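Long-range contacts in periplasmic beta-glucosidase (Pseudomonas aeruginosa, PDB 6R5T), which probably hydrolyses terminal, non-reducing beta-D-glucosyl residues of beta-glucosides, releasing beta-D-glucose, as a glycoside hydrolase of family 3: residues 127-132 / 144-149; 172-177 / 216-221; 176-181 / 203-208; 191-196 / 222-227. The protein carries 1 engineered substitution. All blocks are in the same frame, centred on the assembly; numbering follows the deposited sequence.

Contact 1 (127-132 / 144-149)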
loop_
_atom_site.group_PDB
_atom_site.type_symbol
_atom_site.label_atom_id
_atom_site.label_comp_id
_atom_site.label_asym_id
_atom_site.label_seq_id
_atom_site.Cartn_x
_atom_site.Cartn_y
_atom_site.Cartn_z
ATOM N N VAL A 127 -12.764 -11.432 11.392
ATOM C CA VAL A 127 -13.395 -11.271 10.060
ATOM C C VAL A 127 -12.847 -10.067 9.318
ATOM O O VAL A 127 -13.551 -9.533 8.428
ATOM C CB VAL A 127 -14.916 -11.214 10.229
ATOM C CG1 VAL A 127 -15.393 -12.476 10.946
ATOM C CG2 VAL A 127 -15.430 -9.985 10.954
ATOM N N ASP A 128 -11.614 -9.686 9.615
ATOM C CA ASP A 128 -10.968 -8.566 8.911
ATOM C C ASP A 128 -10.601 -9.011 7.492
ATOM O O ASP A 128 -9.972 -10.049 7.343
ATOM C CB ASP A 128 -9.745 -8.104 9.668
ATOM C CG ASP A 128 -9.961 -7.842 11.145
ATOM O OD1 ASP A 128 -10.991 -7.258 11.461
ATOM O OD2 ASP A 128 -9.089 -8.197 11.912
ATOM N N ILE A 129 -11.005 -8.256 6.458
ATOM C CA ILE A 129 -10.550 -8.484 5.072
ATOM C C ILE A 129 -9.052 -8.236 5.017
ATOM O O ILE A 129 -8.558 -7.208 5.526
ATOM C CB ILE A 129 -11.322 -7.518 4.153
ATOM C CG1 ILE A 129 -12.794 -7.916 4.156
ATOM C CG2 ILE A 129 -10.774 -7.421 2.757
ATOM C CD1 ILE A 129 -13.063 -9.258 3.582
ATOM N N THR A 130 -8.340 -9.099 4.286
ATOM C CA THR A 130 -6.875 -8.963 4.126
ATOM C C THR A 130 -6.470 -8.985 2.649
ATOM O O THR A 130 -6.690 -9.967 1.976
ATOM C CB THR A 130 -6.108 -10.032 4.890
ATOM O OG1 THR A 130 -6.544 -11.320 4.437
ATOM C CG2 THR A 130 -6.344 -9.862 6.384
ATOM N N ARG A 131 -5.917 -7.861 2.203
ATOM C CA ARG A 131 -5.386 -7.721 0.829
ATOM C C ARG A 131 -3.853 -7.566 0.829
ATOM O O ARG A 131 -3.253 -7.476 -0.299
ATOM C CB ARG A 131 -6.021 -6.518 0.150
ATOM C CG ARG A 131 -7.506 -6.684 -0.111
ATOM C CD ARG A 131 -8.099 -5.425 -0.713
ATOM N NE ARG A 131 -9.471 -5.695 -1.148
ATOM C CZ ARG A 131 -10.320 -4.770 -1.540
ATOM N NH1 ARG A 131 -9.940 -3.492 -1.612
ATOM N NH2 ARG A 131 -11.510 -5.134 -1.939
ATOM N N ASP A 132 -3.218 -7.570 1.987
ATOM C CA ASP A 132 -1.766 -7.327 2.105
ATOM C C ASP A 132 -1.160 -8.527 2.796
ATOM O O ASP A 132 -1.242 -8.666 3.997
ATOM C CB ASP A 132 -1.476 -6.034 2.847
ATOM C CG ASP A 132 -0.017 -5.598 2.813
ATOM O OD1 ASP A 132 0.895 -6.480 2.808
ATOM O OD2 ASP A 132 0.172 -4.338 2.724
ATOM N N GLU A 144 -9.287 -12.606 1.226
ATOM C CA GLU A 144 -9.421 -11.256 0.675
ATOM C C GLU A 144 -10.852 -10.952 0.240
ATOM O O GLU A 144 -11.072 -9.817 -0.160
ATOM C CB GLU A 144 -8.477 -11.068 -0.514
ATOM C CG GLU A 144 -8.841 -11.778 -1.817
ATOM C CD GLU A 144 -7.676 -11.874 -2.811
ATOM O OE1 GLU A 144 -6.473 -11.881 -2.389
ATOM O OE2 GLU A 144 -7.938 -12.038 -4.036
ATOM N N ASP A 145 -11.747 -11.922 0.255
ATOM C CA ASP A 145 -13.066 -11.663 -0.365
ATOM C C ASP A 145 -14.158 -11.277 0.628
ATOM O O ASP A 145 -14.393 -11.989 1.611
ATOM C CB ASP A 145 -13.551 -12.864 -1.156
ATOM C CG ASP A 145 -14.841 -12.515 -1.879
ATOM O OD1 ASP A 145 -14.835 -11.585 -2.740
ATOM O OD2 ASP A 145 -15.829 -13.203 -1.572
ATOM N N THR A 146 -14.872 -10.230 0.276
ATOM C CA THR A 146 -15.927 -9.687 1.179
ATOM C C THR A 146 -17.094 -10.675 1.259
ATOM O O THR A 146 -17.625 -10.898 2.341
ATOM C CB THR A 146 -16.365 -8.327 0.675
ATOM O OG1 THR A 146 -15.227 -7.473 0.602
ATOM C CG2 THR A 146 -17.432 -7.758 1.556
ATOM N N TYR A 147 -17.551 -11.210 0.127
ATOM C CA TYR A 147 -18.670 -12.169 0.092
ATOM C C TYR A 147 -18.376 -13.381 0.967
ATOM O O TYR A 147 -19.196 -13.785 1.860
ATOM C CB TYR A 147 -19.068 -12.487 -1.343
ATOM C CG TYR A 147 -20.219 -13.424 -1.485
ATOM C CD1 TYR A 147 -20.028 -14.780 -1.504
ATOM C CD2 TYR A 147 -21.494 -12.928 -1.627
ATOM C CE1 TYR A 147 -21.103 -15.668 -1.566
ATOM C CE2 TYR A 147 -22.568 -13.794 -1.751
ATOM C CZ TYR A 147 -22.383 -15.147 -1.710
ATOM O OH TYR A 147 -23.549 -15.854 -1.917
ATOM N N LEU A 148 -17.261 -14.041 0.713
ATOM C CA LEU A 148 -16.940 -15.282 1.394
ATOM C C LEU A 148 -16.718 -14.960 2.890
ATOM O O LEU A 148 -17.235 -15.722 3.728
ATOM C CB LEU A 148 -15.701 -15.901 0.761
ATOM C CG LEU A 148 -15.254 -17.187 1.420
ATOM C CD1 LEU A 148 -16.366 -18.244 1.381
ATOM C CD2 LEU A 148 -14.026 -17.705 0.711
ATOM N N THR A 149 -15.930 -13.931 3.210
ATOM C CA THR A 149 -15.647 -13.640 4.622
ATOM C C THR A 149 -16.956 -13.272 5.359
ATOM O O THR A 149 -17.134 -13.708 6.534
ATOM C CB THR A 149 -14.597 -12.554 4.774
ATOM O OG1 THR A 149 -13.371 -13.093 4.253
ATOM C CG2 THR A 149 -14.435 -12.092 6.209
HETATM O O HOH W 1 -11.047 -12.240 5.670
HETATM O O HOH W 2 -9.913 -8.272 -2.069
HETATM O O HOH W 3 -12.873 -7.795 -0.907
#
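Ile129 and Thr149 meet where the loop after strand 121-122 of the (beta/alpha)8-type barrel folds back on the capped N terminus of helix 146-161. Aliphatic groups of the two pack on each other and on backbone carbonyls. CD1 of Ile129 reaches over the first turn, 3.6 Å from Asp145 O and 3.8 Å from Thr149 CB. Thr149 turns its methyl to the loop: with CG2 opposite the backbone N (OG1 at chi1 -66°), that methyl lies 3.5 Å from Val127 O. Farther along, the backbones of Thr130 and Glu144 come close, with a CA-H...O contact from Glu144 CA to Thr130 O.

No direct hydrogen bond crosses the contact; waters take that role. One links Asp128 O to Thr149 OG1, and two others donate to Glu144 O while accepting from Arg131 NE and NH2. The carboxylate of Glu144 points elsewhere, to Ser566 and Tyr578. Asp145 is the N-cap: its OD2, met from the anti side, accepts from Leu148 N at 2.8 Å, while OD1 bonds to Tyr578 OH.

Contact 2 (172-177 / 216-221). With BGC (beta-D-glucopyranose), chain C.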
loop_
_atom_site.group_PDB
_atom_site.type_symbol
_atom_site.label_atom_id
_atom_site.label_comp_id
_atom_site.label_asym_id
_atom_site.label_seq_id
_atom_site.Cartn_x
_atom_site.Cartn_y
_atom_site.Cartn_z
ATOM N N MET A 172 -20.528 -17.274 23.718
ATOM C CA MET A 172 -20.817 -16.011 23.021
ATOM C C MET A 172 -19.646 -15.674 22.091
ATOM O O MET A 172 -18.485 -15.895 22.451
ATOM C CB MET A 172 -20.983 -14.864 24.023
ATOM C CG MET A 172 -21.233 -13.555 23.370
ATOM S SD MET A 172 -21.709 -12.231 24.567
ATOM C CE MET A 172 -23.321 -12.845 25.053
ATOM N N ALA A 173 -19.969 -15.187 20.906
ATOM C CA ALA A 173 -18.965 -14.744 19.909
ATOM C C ALA A 173 -18.728 -13.245 20.174
ATOM O O ALA A 173 -19.694 -12.469 20.229
ATOM C CB ALA A 173 -19.469 -14.928 18.513
ATOM N N ALA A 174 -17.482 -12.843 20.305
ATOM C CA ALA A 174 -17.046 -11.446 20.289
ATOM C C ALA A 174 -16.292 -11.254 18.952
ATOM O O ALA A 174 -15.126 -11.545 18.890
ATOM C CB ALA A 174 -16.188 -11.121 21.494
ATOM N N VAL A 175 -17.029 -10.808 17.949
ATOM C CA VAL A 175 -16.497 -10.616 16.573
ATOM C C VAL A 175 -15.400 -9.546 16.651
ATOM O O VAL A 175 -15.510 -8.554 17.396
ATOM C CB VAL A 175 -17.577 -10.286 15.545
ATOM C CG1 VAL A 175 -18.345 -9.012 15.842
ATOM C CG2 VAL A 175 -16.979 -10.257 14.148
ATOM N N LYS A 176 -14.343 -9.747 15.860
ATOM C CA LYS A 176 -13.165 -8.824 15.937
ATOM C C LYS A 176 -12.577 -8.705 14.519
ATOM O O LYS A 176 -12.884 -9.540 13.671
ATOM C CB LYS A 176 -12.156 -9.355 16.951
ATOM C CG LYS A 176 -11.407 -10.619 16.564
ATOM C CD LYS A 176 -10.587 -11.178 17.696
ATOM C CE LYS A 176 -9.712 -12.334 17.327
ATOM N NZ LYS A 176 -9.038 -12.857 18.543
ATOM N N HIS A 177 -11.774 -7.686 14.248
ATOM C CA HIS A 177 -11.392 -6.565 15.093
ATOM C C HIS A 177 -12.073 -5.323 14.507
ATOM O O HIS A 177 -11.728 -4.921 13.397
ATOM C CB HIS A 177 -9.880 -6.386 15.115
ATOM C CG HIS A 177 -9.112 -7.565 15.589
ATOM N ND1 HIS A 177 -8.648 -8.525 14.708
ATOM C CD2 HIS A 177 -8.670 -7.896 16.828
ATOM C CE1 HIS A 177 -7.952 -9.404 15.435
ATOM N NE2 HIS A 177 -7.973 -9.070 16.692
ATOM N N ALA A 216 -24.299 -11.903 16.986
ATOM C CA ALA A 216 -23.114 -11.910 17.860
ATOM C C ALA A 216 -23.422 -11.103 19.130
ATOM O O ALA A 216 -23.933 -9.970 19.017
ATOM C CB ALA A 216 -21.930 -11.313 17.141
ATOM N N GLY A 217 -23.044 -11.637 20.293
ATOM C CA GLY A 217 -23.293 -10.950 21.579
ATOM C C GLY A 217 -22.293 -9.854 21.861
ATOM O O GLY A 217 -22.610 -8.943 22.675
ATOM N N ALA A 218 -21.129 -9.873 21.216
ATOM C CA ALA A 218 -20.091 -8.888 21.554
ATOM C C ALA A 218 -19.282 -8.497 20.318
ATOM O O ALA A 218 -19.266 -9.220 19.330
ATOM C CB ALA A 218 -19.202 -9.398 22.639
ATOM N N VAL A 219 -18.703 -7.309 20.412
ATOM C CA VAL A 219 -17.779 -6.803 19.375
ATOM C C VAL A 219 -16.478 -6.357 20.057
ATOM O O VAL A 219 -16.529 -5.570 21.010
ATOM C CB VAL A 219 -18.428 -5.642 18.609
ATOM C CG1 VAL A 219 -17.378 -4.948 17.711
ATOM C CG2 VAL A 219 -19.631 -6.085 17.850
ATOM N N MET A 220 -15.324 -6.847 19.585
ATOM C CA MET A 220 -14.007 -6.423 20.088
ATOM C C MET A 220 -13.472 -5.328 19.157
ATOM O O MET A 220 -13.394 -5.552 17.946
ATOM C CB MET A 220 -13.011 -7.575 20.195
ATOM C CG MET A 220 -11.732 -7.058 20.724
ATOM S SD MET A 220 -10.513 -8.354 20.937
ATOM C CE MET A 220 -10.915 -8.755 22.642
ATOM N N VAL A 221 -13.189 -4.179 19.732
ATOM C CA VAL A 221 -12.739 -2.972 19.005
ATOM C C VAL A 221 -11.262 -3.128 18.633
ATOM O O VAL A 221 -10.491 -3.702 19.386
ATOM C CB VAL A 221 -13.068 -1.723 19.829
ATOM C CG1 VAL A 221 -12.644 -0.485 19.075
ATOM C CG2 VAL A 221 -14.568 -1.716 20.144
HETATM C C2 BGC C . -7.191 -10.915 21.072
HETATM C C3 BGC C . -6.738 -10.256 22.390
HETATM C C4 BGC C . -5.222 -9.964 22.218
HETATM C C5 BGC C . -5.094 -8.990 21.033
HETATM C C6 BGC C . -3.658 -8.653 20.701
HETATM C C1 BGC C . -6.887 -9.967 19.906
HETATM O O1 BGC C . -7.220 -10.699 18.768
HETATM O O2 BGC C . -8.575 -11.241 21.025
HETATM O O3 BGC C . -6.916 -11.200 23.465
HETATM O O4 BGC C . -4.761 -9.336 23.426
HETATM O O5 BGC C . -5.497 -9.654 19.872
HETATM O O6 BGC C . -3.617 -7.719 19.616
#
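With CG wedged between its own backbone N and carbonyl carbon (chi1 70°) and the chain extended beyond, Lys176 carries its ammonium to the sugar. Met220, extended until it bends at chi3, brings SD to 3.5 Å from O2 of the bound glucose. At the backbone end of these two side chains, Lys176 CB and Met220 CB touch at 3.8 Å. Lys176 NZ donates to glucose O1 and O2, at 2.8 Å to O1, and also to Phe123 O. His177, which follows a cis peptide bond, is hydrogen-bonded at its ring edge through NE2 to O1, 2.7 Å, and CG of Lys176 sits over the centre of one imidazole face.

Behind the pocket the backbones pair in parallel. Ala218 N donates to Ala173 O, Val175 N to Ala218 O from above the carbonyl plane, and Met220 N to Val175 O, a straight bond of 2.8 Å. Ala174 and Ala218 touch through their CB atoms on one face of the sheet, while Val175 and Val219 lie side by side on the other. Met172 SD rests 3.6 Å from Gly217 CA. Adjacent parallel strands delivering sugar-binding residues from their C-terminal ends are characteristic of the TIM-barrel domain of family 3 glycosidases.

Contact 3 (176-181 / 203-208). With BGC (beta-D-glucopyranose), chain C.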
loop_
_atom_site.group_PDB
_atom_site.type_symbol
_atom_site.label_atom_id
_atom_site.label_comp_id
_atom_site.label_asym_id
_atom_site.label_seq_id
_atom_site.Cartn_x
_atom_site.Cartn_y
_atom_site.Cartn_z
ATOM N N LYS A 176 -14.343 -9.747 15.860
ATOM C CA LYS A 176 -13.165 -8.824 15.937
ATOM C C LYS A 176 -12.577 -8.705 14.519
ATOM O O LYS A 176 -12.884 -9.540 13.671
ATOM C CB LYS A 176 -12.156 -9.355 16.951
ATOM C CG LYS A 176 -11.407 -10.619 16.564
ATOM C CD LYS A 176 -10.587 -11.178 17.696
ATOM C CE LYS A 176 -9.712 -12.334 17.327
ATOM N NZ LYS A 176 -9.038 -12.857 18.543
ATOM N N HIS A 177 -11.774 -7.686 14.248
ATOM C CA HIS A 177 -11.392 -6.565 15.093
ATOM C C HIS A 177 -12.073 -5.323 14.507
ATOM O O HIS A 177 -11.728 -4.921 13.397
ATOM C CB HIS A 177 -9.880 -6.386 15.115
ATOM C CG HIS A 177 -9.112 -7.565 15.589
ATOM N ND1 HIS A 177 -8.648 -8.525 14.708
ATOM C CD2 HIS A 177 -8.670 -7.896 16.828
ATOM C CE1 HIS A 177 -7.952 -9.404 15.435
ATOM N NE2 HIS A 177 -7.973 -9.070 16.692
ATOM N N PHE A 178 -13.059 -4.749 15.189
ATOM C CA PHE A 178 -13.916 -3.697 14.591
ATOM C C PHE A 178 -13.145 -2.396 14.715
ATOM O O PHE A 178 -13.012 -1.876 15.842
ATOM C CB PHE A 178 -15.233 -3.686 15.364
ATOM C CG PHE A 178 -16.297 -2.838 14.741
ATOM C CD1 PHE A 178 -16.772 -3.115 13.486
ATOM C CD2 PHE A 178 -16.876 -1.797 15.456
ATOM C CE1 PHE A 178 -17.804 -2.370 12.934
ATOM C CE2 PHE A 178 -17.871 -1.008 14.885
ATOM C CZ PHE A 178 -18.346 -1.301 13.617
ATOM N N ALA A 179 -12.596 -1.826 13.612
ATOM C CA ALA A 179 -12.757 -2.298 12.242
ATOM C C ALA A 179 -11.506 -1.949 11.436
ATOM O O ALA A 179 -10.786 -1.020 11.778
ATOM C CB ALA A 179 -13.965 -1.641 11.598
ATOM N N LEU A 180 -11.382 -2.658 10.299
ATOM C CA LEU A 180 -10.458 -2.349 9.183
ATOM C C LEU A 180 -9.014 -2.730 9.517
ATOM O O LEU A 180 -8.101 -2.309 8.792
ATOM C CB LEU A 180 -10.506 -0.863 8.809
ATOM C CG LEU A 180 -11.870 -0.198 8.662
ATOM C CD1 LEU A 180 -11.696 1.201 8.111
ATOM C CD2 LEU A 180 -12.828 -1.018 7.831
ATOM N N TYR A 181 -8.809 -3.497 10.578
ATOM C CA TYR A 181 -7.476 -3.744 11.158
ATOM C C TYR A 181 -6.510 -4.344 10.121
ATOM O O TYR A 181 -5.317 -4.027 10.132
ATOM C CB TYR A 181 -7.699 -4.644 12.364
ATOM C CG TYR A 181 -6.496 -5.026 13.174
ATOM C CD1 TYR A 181 -5.472 -4.163 13.492
ATOM C CD2 TYR A 181 -6.450 -6.304 13.680
ATOM C CE1 TYR A 181 -4.374 -4.607 14.236
ATOM C CE2 TYR A 181 -5.414 -6.740 14.470
ATOM C CZ TYR A 181 -4.353 -5.900 14.721
ATOM O OH TYR A 181 -3.312 -6.376 15.483
ATOM N N ASP A 203 -16.559 -2.990 0.910
ATOM C CA ASP A 203 -15.612 -4.130 0.946
ATOM C C ASP A 203 -15.200 -4.522 2.373
ATOM O O ASP A 203 -14.960 -5.719 2.590
ATOM C CB ASP A 203 -14.345 -3.777 0.174
ATOM C CG ASP A 203 -14.585 -3.544 -1.315
ATOM O OD1 ASP A 203 -15.556 -4.134 -1.864
ATOM O OD2 ASP A 203 -13.777 -2.828 -1.887
ATOM N N TYR A 204 -15.044 -3.594 3.304
ATOM C CA TYR A 204 -14.355 -3.918 4.582
ATOM C C TYR A 204 -15.345 -4.070 5.724
ATOM O O TYR A 204 -15.086 -4.925 6.573
ATOM C CB TYR A 204 -13.319 -2.847 4.901
ATOM C CG TYR A 204 -12.008 -3.054 4.202
ATOM C CD1 TYR A 204 -11.786 -2.619 2.901
ATOM C CD2 TYR A 204 -10.987 -3.754 4.817
ATOM C CE1 TYR A 204 -10.569 -2.834 2.281
ATOM C CE2 TYR A 204 -9.769 -3.970 4.219
ATOM C CZ TYR A 204 -9.567 -3.531 2.914
ATOM O OH TYR A 204 -8.367 -3.790 2.318
ATOM N N LEU A 205 -16.441 -3.324 5.751
ATOM C CA LEU A 205 -17.384 -3.389 6.891
ATOM C C LEU A 205 -18.356 -4.571 6.821
ATOM O O LEU A 205 -18.794 -5.007 7.876
ATOM C CB LEU A 205 -18.145 -2.074 7.013
ATOM C CG LEU A 205 -17.333 -0.894 7.507
ATOM C CD1 LEU A 205 -18.148 0.397 7.357
ATOM C CD2 LEU A 205 -16.896 -1.099 8.945
ATOM N N PRO A 206 -18.798 -5.101 5.655
ATOM C CA PRO A 206 -19.826 -6.138 5.634
ATOM C C PRO A 206 -19.598 -7.363 6.517
ATOM O O PRO A 206 -20.595 -7.866 7.087
ATOM C CB PRO A 206 -19.988 -6.498 4.158
ATOM C CG PRO A 206 -19.651 -5.212 3.469
ATOM C CD PRO A 206 -18.514 -4.625 4.276
ATOM N N PRO A 207 -18.365 -7.889 6.719
ATOM C CA PRO A 207 -18.220 -9.043 7.610
ATOM C C PRO A 207 -18.595 -8.777 9.075
ATOM O O PRO A 207 -19.161 -9.654 9.719
ATOM C CB PRO A 207 -16.752 -9.427 7.494
ATOM C CG PRO A 207 -16.399 -8.881 6.110
ATOM C CD PRO A 207 -17.126 -7.561 5.993
ATOM N N TYR A 208 -18.338 -7.566 9.529
ATOM C CA TYR A 208 -18.715 -7.222 10.923
ATOM C C TYR A 208 -20.228 -7.115 11.011
ATOM O O TYR A 208 -20.804 -7.635 11.981
ATOM C CB TYR A 208 -18.058 -5.942 11.416
ATOM C CG TYR A 208 -16.580 -5.870 11.194
ATOM C CD1 TYR A 208 -15.660 -6.554 11.962
ATOM C CD2 TYR A 208 -16.102 -5.024 10.232
ATOM C CE1 TYR A 208 -14.302 -6.497 11.688
ATOM C CE2 TYR A 208 -14.748 -4.917 9.964
ATOM C CZ TYR A 208 -13.837 -5.653 10.686
ATOM O OH TYR A 208 -12.487 -5.515 10.438
HETATM C C2 BGC C . -7.191 -10.915 21.072
HETATM C C3 BGC C . -6.738 -10.256 22.390
HETATM C C4 BGC C . -5.222 -9.964 22.218
HETATM C C5 BGC C . -5.094 -8.990 21.033
HETATM C C6 BGC C . -3.658 -8.653 20.701
HETATM C C1 BGC C . -6.887 -9.967 19.906
HETATM O O1 BGC C . -7.220 -10.699 18.768
HETATM O O2 BGC C . -8.575 -11.241 21.025
HETATM O O3 BGC C . -6.916 -11.200 23.465
HETATM O O4 BGC C . -4.761 -9.336 23.426
HETATM O O5 BGC C . -5.497 -9.654 19.872
HETATM O O6 BGC C . -3.617 -7.719 19.616
#
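The ring of Phe178 points its edge at one face of Tyr208 in a T-shaped stack, centroids 5.3 Å apart and planes at 75°, with Phe178 CD1 3.6 Å from Tyr208 CG. Carbonyl O of Lys176 lies at the rim of the phenol ring, near its plane. The imidazole of His177 is sandwiched nearby: Tyr181 CE2 stands over the centre of the face opposite the lysine chain.

Tyr208 OH accepts from Leu180 N at 3.1 Å (155° at the hydrogen) and is also hydrogen-bonded to Asp128, whose other carboxylate oxygen holds His177 ND1. Asp128 thus joins the tyrosine hydroxyl to a sugar-binding histidine, a second-shell link that probably helps fix the imidazole.

Apolar contacts complete the interface. Ala179 CB touches both Tyr208 CE2, at 3.7 Å, and Leu205 CD2, and Leu180 CD2 presses on Tyr204 CB at 3.5 Å. Such packing of a strand's C-terminal end on the helical segments that follow it is characteristic of a beta-alpha unit of the TIM barrel, here just behind the glucose-binding pocket.

Contact 4 (191-196 / 222-227)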
loop_
_atom_site.group_PDB
_atom_site.type_symbol
_atom_site.label_atom_id
_atom_site.label_comp_id
_atom_site.label_asym_id
_atom_site.label_seq_id
_atom_site.Cartn_x
_atom_site.Cartn_y
_atom_site.Cartn_z
ATOM N N ASN A 191 -0.716 -0.594 12.358
ATOM C CA ASN A 191 -0.417 0.675 11.660
ATOM C C ASN A 191 -1.703 1.290 11.111
ATOM O O ASN A 191 -2.779 0.652 10.991
ATOM C CB ASN A 191 0.605 0.481 10.538
ATOM C CG ASN A 191 1.289 1.768 10.115
ATOM O OD1 ASN A 191 1.309 2.752 10.881
ATOM N ND2 ASN A 191 1.862 1.779 8.924
ATOM N N THR A 192 -1.554 2.560 10.822
ATOM C CA THR A 192 -2.559 3.435 10.210
ATOM C C THR A 192 -3.399 2.755 9.137
ATOM O O THR A 192 -2.854 2.110 8.241
ATOM C CB THR A 192 -1.770 4.558 9.537
ATOM O OG1 THR A 192 -1.006 5.174 10.577
ATOM C CG2 THR A 192 -2.666 5.568 8.858
ATOM N N VAL A 193 -4.710 2.995 9.185
ATOM C CA VAL A 193 -5.632 2.577 8.130
ATOM C C VAL A 193 -6.305 3.801 7.596
ATOM O O VAL A 193 -6.867 4.608 8.374
ATOM C CB VAL A 193 -6.649 1.521 8.581
ATOM C CG1 VAL A 193 -7.665 1.224 7.483
ATOM C CG2 VAL A 193 -5.945 0.244 9.042
ATOM N N ASP A 194 -6.212 3.959 6.289
ATOM C CA ASP A 194 -6.774 5.166 5.651
ATOM C C ASP A 194 -7.477 4.708 4.395
ATOM O O ASP A 194 -6.811 4.059 3.568
ATOM C CB ASP A 194 -5.675 6.188 5.389
ATOM C CG ASP A 194 -6.233 7.468 4.834
ATOM O OD1 ASP A 194 -6.452 7.531 3.588
ATOM O OD2 ASP A 194 -6.452 8.352 5.650
ATOM N N MET A 195 -8.782 4.955 4.269
ATOM C CA MET A 195 -9.501 4.492 3.084
ATOM C C MET A 195 -10.770 5.321 2.898
ATOM O O MET A 195 -11.249 5.947 3.819
ATOM C CB MET A 195 -9.833 2.987 3.120
ATOM C CG MET A 195 -10.857 2.583 4.093
ATOM S SD MET A 195 -11.371 0.823 4.015
ATOM C CE MET A 195 -9.812 0.037 4.453
ATOM N N SER A 196 -11.262 5.314 1.674
ATOM C CA SER A 196 -12.506 6.032 1.334
ATOM C C SER A 196 -13.705 5.387 2.022
ATOM O O SER A 196 -13.718 4.156 2.300
ATOM C CB SER A 196 -12.697 6.080 -0.177
ATOM O OG SER A 196 -13.163 4.808 -0.677
ATOM N N SER A 222 -10.890 -2.616 17.474
ATOM C CA SER A 222 -9.518 -2.752 16.947
ATOM C C SER A 222 -8.538 -1.744 17.538
ATOM O O SER A 222 -8.921 -0.769 18.221
ATOM C CB SER A 222 -9.586 -2.688 15.453
ATOM O OG SER A 222 -9.871 -1.381 15.021
ATOM N N LEU A 223 -7.263 -1.961 17.244
ATOM C CA LEU A 223 -6.162 -1.142 17.784
ATOM C C LEU A 223 -5.746 -0.013 16.848
ATOM O O LEU A 223 -4.963 0.823 17.307
ATOM C CB LEU A 223 -4.976 -2.068 18.029
ATOM C CG LEU A 223 -5.091 -3.032 19.211
ATOM C CD1 LEU A 223 -3.950 -4.054 19.118
ATOM C CD2 LEU A 223 -5.012 -2.299 20.514
ATOM N N ASN A 224 -6.194 -0.030 15.604
ATOM C CA ASN A 224 -5.715 0.923 14.578
ATOM C C ASN A 224 -6.547 2.225 14.542
ATOM O O ASN A 224 -7.723 2.258 15.008
ATOM C CB ASN A 224 -5.848 0.316 13.179
ATOM C CG ASN A 224 -7.225 -0.237 12.888
ATOM O OD1 ASN A 224 -7.628 -1.265 13.454
ATOM N ND2 ASN A 224 -7.981 0.425 12.018
ATOM N N THR A 225 -5.939 3.275 13.974
ATOM C CA THR A 225 -6.702 4.453 13.507
ATOM C C THR A 225 -7.531 4.069 12.291
ATOM O O THR A 225 -7.101 3.196 11.458
ATOM C CB THR A 225 -5.800 5.647 13.198
ATOM O OG1 THR A 225 -4.844 5.277 12.195
ATOM C CG2 THR A 225 -5.091 6.164 14.408
ATOM N N ILE A 226 -8.649 4.745 12.132
ATOM C CA ILE A 226 -9.483 4.721 10.903
ATOM C C ILE A 226 -9.555 6.174 10.458
ATOM O O ILE A 226 -10.131 6.992 11.200
ATOM C CB ILE A 226 -10.880 4.149 11.169
ATOM C CG1 ILE A 226 -10.761 2.694 11.596
ATOM C CG2 ILE A 226 -11.814 4.381 9.982
ATOM C CD1 ILE A 226 -12.043 2.138 12.132
ATOM N N ASN A 227 -8.887 6.504 9.363
ATOM C CA ASN A 227 -8.918 7.885 8.832
ATOM C C ASN A 227 -8.547 8.872 9.951
ATOM O O ASN A 227 -9.168 9.953 10.103
ATOM C CB ASN A 227 -10.279 8.104 8.171
ATOM C CG ASN A 227 -10.492 7.198 6.989
ATOM O OD1 ASN A 227 -9.599 6.454 6.640
ATOM N ND2 ASN A 227 -11.637 7.278 6.343
HETATM O O HOH W 4 -2.101 5.234 13.105
HETATM O O HOH W 5 -5.690 6.494 9.984
#
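Val193 and Asn227 join a loop ahead of helix 197-204 to the small two-stranded antiparallel hairpin, 225-226 with 229-230, that follows barrel strand 218-221. Backbone bonding begins with Asn227 N, which donates to Val193 O at 2.9 Å; the reverse bond, Val193 N to Thr225 O, is weak.

Van der Waals and water-mediated contacts follow. Val193 CG2 lies 3.6 Å from Asn224 ND2, whose amide donates to Thr225 O and to Ala179 O. Two waters bind Thr225 OG1: one also binds Thr192 OG1, the other donates to Val193 O.

The contact forms part of the interface with the second subunit. Asp194 OD2 is hydrogen-bonded to Ser196 OG of the second subunit, and Ser196 OG, which also caps its helix through Arg199 N, is bonded in turn to Asp194 of that subunit.

The side-chain amide of Asn227 extends the backbone pairing. Its CG lies opposite its own carbonyl carbon (chi1 -63°), bringing the amide alongside Met195. Both polar ends of the amide are engaged by that one residue's backbone, which should fix its rotation: OD1 accepts from Met195 N on a lone pair, and Asn227 ND2 donates to Met195 O, 2.9 Å.

In the fold
All four contacts lie in the N-terminal family 3 domain. Following the chain, contact 1 closes first, a short loop between strand 121-122 and helix 146-161, before the others open. Contacts 2 and 3 both start on strand 172-178 and share Lys176 and His177; contact 3 closes on helices 197-204 and 206-213, contact 2 later on the neighbouring strand 218-221. Contact 4 opens within those loops and closes beyond them, so it crosses both. Contact 1 joins contacts 2 and 3 through Asp128, whereas contact 4 meets contact 3 through the bond between Phe178 O and Ser222 N. Together they run from the sugar site to the subunit interface.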